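Local coordinates for tail spike protein gp49 (Pseudomonas phage LKA1, PDB 4RU4), which is a phage tailspike and O-specific polysaccharide lyase that probably degrades the surface polysaccharide of Pseudomonas during entry into the host cell, at residues T97-P102 / Q212-T217; D76-R81 / R101-F106; A443-S448 / G477-E482. All blocks are in the same frame, centred on the assembly; numbering follows the deposited sequence.

Contacts 1 and 2 sit side by side, their centres about 8 Å apart. They share R101 and P102 of strand 98-107, which pairs with 75-79 on one edge and 212-214 on the other. Both rest on parallel backbone ladders, but contact 2 adds a salt bridge along the strands, and a turn and an aromatic ring where the chain turns a corner, whereas contact 1 adds mainly aliphatic packing. Contact 3 lies on the other side of the chain's centre, about 50 Å from contact 1 between centres. There a loop meets a strand end through one direct hydrogen bond, one water bridge and a buried leucine. All three mix buried and more exposed residues.

Contact 1 (T97-P102 / Q212-T217); sequences TSIIRP and QIVGGT
The carbonyl oxygen of Q212 is gripped twice by the neighbouring strand. I100 N donates to Q212 O at 2.8 Å, nearly in line with the C=O bond, and I99 CA brings its hydrogen to the same oxygen at 3.2 Å. Q212 N to S98 O (2.8 Å, almost straight at 177°) and V214 N to I100 O (3.0 Å) complete the parallel ladder. P102 has no N-H to carry it further; instead a water donates to both P102 O and V214 O.

On the face with I99 and Q212, the two side chains run alongside each other, and I99 CG1 lies 3.9 Å from Q212 NE2, the nitrogen that A96 O holds in place. Q212 CG is anti to the backbone N (chi1 171°), and the extended chain beyond it carries the amide along the isoleucine. I99 CG2 meets V214 CG2 at 4.1 Å, while V214 CG1 comes up obliquely to NH1 of R101, whose guanidinium is held by D76. I100 and I213 point to the opposite face and pack on V111. Strand 212-214 pairs in turn with 237-240, so this is the coil-on-coil stacking of a parallel beta-helix, as in pectate lyase-like proteins.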
# COMPACT_ATOMS: atom_id res chain seq x y z
N THR B 97 -10.85 -2.84 30.69
CA THR B 97 -11.21 -3.06 32.10
C THR B 97 -12.40 -4.00 32.25
O THR B 97 -12.76 -4.36 33.37
CB THR B 97 -11.53 -1.74 32.84
OG1 THR B 97 -12.45 -0.99 32.05
CG2 THR B 97 -10.26 -0.91 33.06
N SER B 98 -13.01 -4.38 31.14
CA SER B 98 -14.08 -5.38 31.15
C SER B 98 -13.41 -6.73 30.91
O SER B 98 -13.20 -7.16 29.75
CB SER B 98 -15.13 -5.09 30.07
OG SER B 98 -15.87 -3.91 30.35
N ILE B 99 -13.05 -7.39 32.01
CA ILE B 99 -12.19 -8.57 31.96
C ILE B 99 -12.93 -9.86 32.21
O ILE B 99 -13.66 -9.99 33.21
CB ILE B 99 -11.06 -8.44 33.00
CG1 ILE B 99 -10.12 -7.31 32.59
CG2 ILE B 99 -10.30 -9.75 33.19
CD1 ILE B 99 -9.31 -6.75 33.76
N ILE B 100 -12.76 -10.82 31.30
CA ILE B 100 -13.26 -12.18 31.50
C ILE B 100 -12.06 -13.09 31.76
O ILE B 100 -11.13 -13.16 30.95
CB ILE B 100 -14.04 -12.69 30.27
CG1 ILE B 100 -15.26 -11.82 29.98
CG2 ILE B 100 -14.45 -14.14 30.45
CD1 ILE B 100 -15.88 -12.08 28.58
N ARG B 101 -12.07 -13.78 32.90
CA ARG B 101 -10.86 -14.44 33.40
C ARG B 101 -11.15 -15.86 33.85
O ARG B 101 -11.70 -16.07 34.93
CB ARG B 101 -10.28 -13.65 34.60
CG ARG B 101 -8.89 -14.13 35.05
CD ARG B 101 -8.46 -13.52 36.40
NE ARG B 101 -8.45 -12.06 36.31
CZ ARG B 101 -7.42 -11.35 35.85
NH1 ARG B 101 -6.30 -11.96 35.45
NH2 ARG B 101 -7.49 -10.04 35.79
N PRO B 102 -10.77 -16.85 33.03
CA PRO B 102 -10.81 -18.25 33.47
C PRO B 102 -10.09 -18.47 34.81
O PRO B 102 -9.00 -17.93 35.01
CB PRO B 102 -10.06 -18.97 32.34
CG PRO B 102 -10.49 -18.18 31.11
CD PRO B 102 -10.45 -16.74 31.60
N GLN B 212 -11.54 -7.50 27.52
CA GLN B 212 -10.26 -8.19 27.65
C GLN B 212 -10.50 -9.61 28.17
O GLN B 212 -11.22 -9.83 29.14
CB GLN B 212 -9.32 -7.42 28.58
CG GLN B 212 -8.04 -8.21 28.95
CD GLN B 212 -6.95 -7.36 29.60
OE1 GLN B 212 -5.80 -7.77 29.62
NE2 GLN B 212 -7.32 -6.19 30.15
N ILE B 213 -9.92 -10.58 27.47
CA ILE B 213 -9.94 -11.97 27.93
C ILE B 213 -8.54 -12.26 28.46
O ILE B 213 -7.56 -12.12 27.73
CB ILE B 213 -10.25 -12.90 26.75
CG1 ILE B 213 -11.72 -12.77 26.38
CG2 ILE B 213 -9.90 -14.38 27.09
CD1 ILE B 213 -12.04 -13.45 25.09
N VAL B 214 -8.42 -12.61 29.75
CA VAL B 214 -7.13 -13.09 30.25
C VAL B 214 -7.27 -14.59 30.38
O VAL B 214 -7.77 -15.09 31.40
CB VAL B 214 -6.76 -12.46 31.58
CG1 VAL B 214 -5.38 -12.97 32.06
CG2 VAL B 214 -6.79 -10.93 31.45
N GLY B 215 -6.87 -15.30 29.32
CA GLY B 215 -7.21 -16.70 29.14
C GLY B 215 -6.47 -17.71 30.01
O GLY B 215 -7.04 -18.73 30.40
N GLY B 216 -5.21 -17.44 30.32
CA GLY B 216 -4.43 -18.37 31.10
C GLY B 216 -3.98 -19.57 30.29
O GLY B 216 -3.89 -19.54 29.05
N THR B 217 -3.73 -20.67 30.99
CA THR B 217 -3.09 -21.83 30.40
C THR B 217 -4.03 -22.93 30.00
O THR B 217 -3.62 -23.85 29.30
CB THR B 217 -2.10 -22.46 31.40
OG1 THR B 217 -2.80 -22.80 32.60
CG2 THR B 217 -0.96 -21.47 31.72
O HOH W 1 -6.91 -16.86 33.48

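Contact 2 (D76-R81 / R101-F106); sequences DYQINR and RPTAAF
Charge pairing comes first: R101 takes hold of D76 side-on. The R101 NE to D76 OD1 bond is 2.9 Å and uses the syn lone pair, whereas R101 NH2 reaches D76 OD2 at 2.8 Å from the syn side but somewhat out of the carboxylate plane. The two planes are 34° apart. Q78 lies along R101 with its amide nearly coplanar with the guanidinium; its NE2 meets D76 O at 3.0 Å from above the carbonyl plane and adds a weak bond to D76 OD1.

Backbone bonds form a parallel ladder: R101 N to Y77 O, I79 N to R101 O and T103 N to I79 O. I79 O (2.9 Å from T103 N) also receives the CA hydrogen of P102 and faces the edge of the F106 ring. Past the ladder, T103 to F106 make a type I turn, in which T103 OG1 accepts from A105 N as an ST turn. A water donates to N80 O and A105 O and accepts from N80 ND2, while N80 OD1 accepts from E54 N.

On the face of I79 and P102 the packing is apolar. F106 has CG anti to its N (chi1 -172°), which lays the ring beside I79, with F106 CE1 4.1 Å from I79 CD1; P102 CG covers part of one ring face. The ring also lies obliquely against the N80-R81 backbone, F106 CE1 being 3.2 Å from R81 C. On the Q78 face, T103 CG2 touches Q78 CB.

Helix 55-65 packs against strand 75-79, W57 meeting I79 and R81, L60 meeting Y77, while I79 and P102 share V111.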
# COMPACT_ATOMS: atom_id res chain seq x y z
N ASP B 76 -14.10 -7.80 36.81
CA ASP B 76 -13.15 -8.87 36.58
C ASP B 76 -13.91 -10.15 36.89
O ASP B 76 -14.04 -10.54 38.04
CB ASP B 76 -11.93 -8.67 37.50
CG ASP B 76 -10.75 -9.56 37.14
OD1 ASP B 76 -10.94 -10.70 36.66
OD2 ASP B 76 -9.61 -9.11 37.34
N TYR B 77 -14.45 -10.77 35.85
CA TYR B 77 -15.42 -11.85 36.02
C TYR B 77 -14.75 -13.22 35.99
O TYR B 77 -14.06 -13.56 35.02
CB TYR B 77 -16.46 -11.72 34.91
CG TYR B 77 -17.17 -10.39 34.90
CD1 TYR B 77 -16.66 -9.29 34.20
CD2 TYR B 77 -18.38 -10.22 35.58
CE1 TYR B 77 -17.31 -8.08 34.20
CE2 TYR B 77 -19.04 -9.01 35.57
CZ TYR B 77 -18.50 -7.94 34.88
OH TYR B 77 -19.15 -6.73 34.88
N GLN B 78 -14.95 -14.00 37.05
CA GLN B 78 -14.28 -15.28 37.18
C GLN B 78 -15.16 -16.37 36.61
O GLN B 78 -16.30 -16.55 37.06
CB GLN B 78 -13.98 -15.58 38.66
CG GLN B 78 -13.38 -14.38 39.41
CD GLN B 78 -12.03 -13.97 38.83
OE1 GLN B 78 -11.07 -14.75 38.87
NE2 GLN B 78 -11.98 -12.78 38.21
N ILE B 79 -14.63 -17.11 35.63
CA ILE B 79 -15.42 -18.16 35.01
C ILE B 79 -14.68 -19.50 35.02
O ILE B 79 -13.47 -19.55 34.87
CB ILE B 79 -15.86 -17.79 33.57
CG1 ILE B 79 -14.63 -17.67 32.65
CG2 ILE B 79 -16.68 -16.50 33.60
CD1 ILE B 79 -14.94 -17.64 31.14
N ASN B 80 -15.41 -20.58 35.24
CA ASN B 80 -14.76 -21.88 35.29
C ASN B 80 -15.20 -22.73 34.11
O ASN B 80 -14.82 -23.90 34.01
CB ASN B 80 -15.12 -22.60 36.59
CG ASN B 80 -16.60 -22.86 36.70
OD1 ASN B 80 -17.39 -21.92 36.80
ND2 ASN B 80 -16.98 -24.13 36.67
N ARG B 81 -15.99 -22.15 33.22
CA ARG B 81 -16.46 -22.86 32.02
C ARG B 81 -16.50 -21.88 30.89
O ARG B 81 -16.61 -20.67 31.12
CB ARG B 81 -17.91 -23.37 32.19
CG ARG B 81 -18.09 -24.43 33.25
CD ARG B 81 -19.50 -25.05 33.27
NE ARG B 81 -19.59 -25.84 34.48
CZ ARG B 81 -19.16 -27.09 34.59
NH1 ARG B 81 -18.68 -27.72 33.52
NH2 ARG B 81 -19.25 -27.72 35.75
N ARG B 101 -12.07 -13.78 32.90
CA ARG B 101 -10.86 -14.44 33.40
C ARG B 101 -11.15 -15.86 33.85
O ARG B 101 -11.70 -16.07 34.93
CB ARG B 101 -10.28 -13.65 34.60
CG ARG B 101 -8.89 -14.13 35.05
CD ARG B 101 -8.46 -13.52 36.40
NE ARG B 101 -8.45 -12.06 36.31
CZ ARG B 101 -7.42 -11.35 35.85
NH1 ARG B 101 -6.30 -11.96 35.45
NH2 ARG B 101 -7.49 -10.04 35.79
N PRO B 102 -10.77 -16.85 33.03
CA PRO B 102 -10.81 -18.25 33.47
C PRO B 102 -10.09 -18.47 34.81
O PRO B 102 -9.00 -17.93 35.01
CB PRO B 102 -10.06 -18.97 32.34
CG PRO B 102 -10.49 -18.18 31.11
CD PRO B 102 -10.45 -16.74 31.60
N THR B 103 -10.67 -19.25 35.71
CA THR B 103 -10.03 -19.49 37.00
C THR B 103 -9.16 -20.74 36.88
O THR B 103 -9.13 -21.41 35.83
CB THR B 103 -11.07 -19.75 38.11
OG1 THR B 103 -11.78 -20.95 37.80
CG2 THR B 103 -12.07 -18.62 38.17
N ALA B 104 -8.46 -21.07 37.96
CA ALA B 104 -7.62 -22.26 37.97
C ALA B 104 -8.45 -23.51 37.70
O ALA B 104 -7.93 -24.53 37.25
CB ALA B 104 -6.89 -22.39 39.33
N ALA B 105 -9.75 -23.44 38.01
CA ALA B 105 -10.64 -24.59 37.86
C ALA B 105 -11.30 -24.68 36.47
O ALA B 105 -12.16 -25.52 36.25
CB ALA B 105 -11.73 -24.56 38.91
N PHE B 106 -10.89 -23.82 35.54
CA PHE B 106 -11.53 -23.78 34.23
C PHE B 106 -11.47 -25.10 33.50
O PHE B 106 -10.43 -25.77 33.47
CB PHE B 106 -10.87 -22.71 33.34
CG PHE B 106 -11.59 -22.47 32.04
CD1 PHE B 106 -12.65 -21.59 31.97
CD2 PHE B 106 -11.19 -23.14 30.87
CE1 PHE B 106 -13.30 -21.36 30.75
CE2 PHE B 106 -11.83 -22.93 29.66
CZ PHE B 106 -12.89 -22.03 29.59
O HOH W 2 -15.13 -26.11 36.13

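Contact 3 (A443-S448 / G477-E482); sequences ARLEGS and GSTSPE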
# COMPACT_ATOMS: atom_id res chain seq x y z
N ALA B 443 16.16 -21.65 -4.93
CA ALA B 443 15.06 -22.55 -5.26
C ALA B 443 15.69 -23.89 -5.62
O ALA B 443 16.67 -23.94 -6.37
CB ALA B 443 14.24 -22.00 -6.44
N ARG B 444 15.14 -24.97 -5.08
CA ARG B 444 15.69 -26.30 -5.29
C ARG B 444 14.52 -27.26 -5.55
O ARG B 444 13.58 -27.36 -4.73
CB ARG B 444 16.51 -26.77 -4.08
CG ARG B 444 17.12 -28.20 -4.26
CD ARG B 444 17.96 -28.61 -3.03
NE ARG B 444 17.08 -28.65 -1.88
CZ ARG B 444 16.35 -29.69 -1.52
NH1 ARG B 444 16.45 -30.85 -2.18
NH2 ARG B 444 15.55 -29.60 -0.46
N LEU B 445 14.57 -27.95 -6.68
CA LEU B 445 13.54 -28.92 -7.06
C LEU B 445 13.73 -30.21 -6.28
O LEU B 445 14.85 -30.77 -6.23
CB LEU B 445 13.65 -29.23 -8.57
CG LEU B 445 12.88 -28.41 -9.61
CD1 LEU B 445 12.57 -26.95 -9.15
CD2 LEU B 445 13.47 -28.51 -11.01
N GLU B 446 12.63 -30.69 -5.71
CA GLU B 446 12.63 -32.01 -5.08
C GLU B 446 11.44 -32.82 -5.58
O GLU B 446 10.66 -33.37 -4.79
CB GLU B 446 12.67 -31.91 -3.55
CG GLU B 446 13.29 -33.20 -2.94
CD GLU B 446 13.43 -33.16 -1.43
OE1 GLU B 446 13.15 -34.20 -0.79
OE2 GLU B 446 13.84 -32.10 -0.88
N GLY B 447 11.29 -32.87 -6.89
CA GLY B 447 10.33 -33.78 -7.48
C GLY B 447 9.35 -33.15 -8.43
O GLY B 447 8.72 -33.86 -9.20
N SER B 448 9.17 -31.84 -8.35
CA SER B 448 8.26 -31.15 -9.26
C SER B 448 8.76 -31.23 -10.70
O SER B 448 9.96 -31.39 -10.94
CB SER B 448 8.10 -29.67 -8.86
OG SER B 448 9.36 -28.99 -8.88
N GLY B 477 13.33 -34.30 -10.04
CA GLY B 477 12.35 -33.61 -10.86
C GLY B 477 13.08 -32.84 -11.95
O GLY B 477 14.25 -33.09 -12.22
N SER B 478 12.39 -31.89 -12.57
CA SER B 478 12.96 -31.16 -13.72
C SER B 478 12.13 -29.93 -13.98
O SER B 478 11.03 -29.83 -13.47
CB SER B 478 12.91 -32.04 -14.98
OG SER B 478 11.58 -32.47 -15.19
N THR B 479 12.65 -28.99 -14.77
CA THR B 479 11.88 -27.81 -15.06
C THR B 479 12.26 -27.20 -16.42
O THR B 479 13.42 -27.26 -16.82
CB THR B 479 12.02 -26.73 -13.93
OG1 THR B 479 11.05 -25.70 -14.14
CG2 THR B 479 13.43 -26.12 -13.89
N SER B 480 11.27 -26.66 -17.10
CA SER B 480 11.50 -25.88 -18.33
C SER B 480 10.86 -24.50 -18.12
O SER B 480 9.70 -24.26 -18.50
CB SER B 480 10.86 -26.58 -19.53
OG SER B 480 11.60 -27.75 -19.87
N PRO B 481 11.59 -23.60 -17.46
CA PRO B 481 11.00 -22.30 -17.10
C PRO B 481 10.69 -21.47 -18.34
O PRO B 481 11.38 -21.62 -19.35
CB PRO B 481 12.11 -21.61 -16.29
CG PRO B 481 12.98 -22.77 -15.77
CD PRO B 481 12.97 -23.75 -16.95
N GLU B 482 9.66 -20.64 -18.28
CA GLU B 482 9.45 -19.60 -19.30
C GLU B 482 10.42 -18.44 -19.16
O GLU B 482 10.72 -17.76 -20.13
CB GLU B 482 8.01 -19.07 -19.27
CG GLU B 482 6.97 -20.08 -19.72
CD GLU B 482 5.53 -19.59 -19.50
OE1 GLU B 482 5.31 -18.56 -18.82
OE2 GLU B 482 4.61 -20.26 -20.02
O HOH W 3 9.74 -28.27 -11.40
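L445 pushes its CD2 methyl over the backbone and side chain of the loop 477-482, lying 3.6 Å from S478 C and 3.7 Å from T479 CB. It sits near the end of strand 439-446, in a parallel sheet of the beta-helix, and the loop follows strand 468-474, the next strand across that sheet. The contact thus joins the turns of two successive coils within the pectin lyase-like region.

The leucine is buried. Besides the loop it touches L412, I474 and V452, residues contributed by several levels of the stack. Its chi2 of 27° lies away from the usual staggered values. T479 has OG1 anti to its backbone N (chi1 -169°), where it bonds to V450 O; that torsion leaves CG2 facing L445 CD2, at 3.7 Å from T479 CG2 to that methyl, so one end of the threonine is polar and held while the other packs.

Two glycines lie where the chains come together, both with positive phi. G477 is the one that permits the close approach: with no side chain directed at the 447-448 turn, its CA comes within 3.9 Å of G447 CA. At G447 the backbone angles themselves call for glycine, bringing the carbonyl O of E446 too near for a CB. The direct polar link is S478 N to S448 O, 3.0 Å long with an N-H...O angle of 157° and lying in the carbonyl plane. G477 CA makes a bent CH...O contact with the same S448 O, so this one carbonyl meets two consecutive residues of the loop.

A water bridges the two turns, accepting from S448 OG at 2.6 Å and donating to S478 O at 2.9 Å.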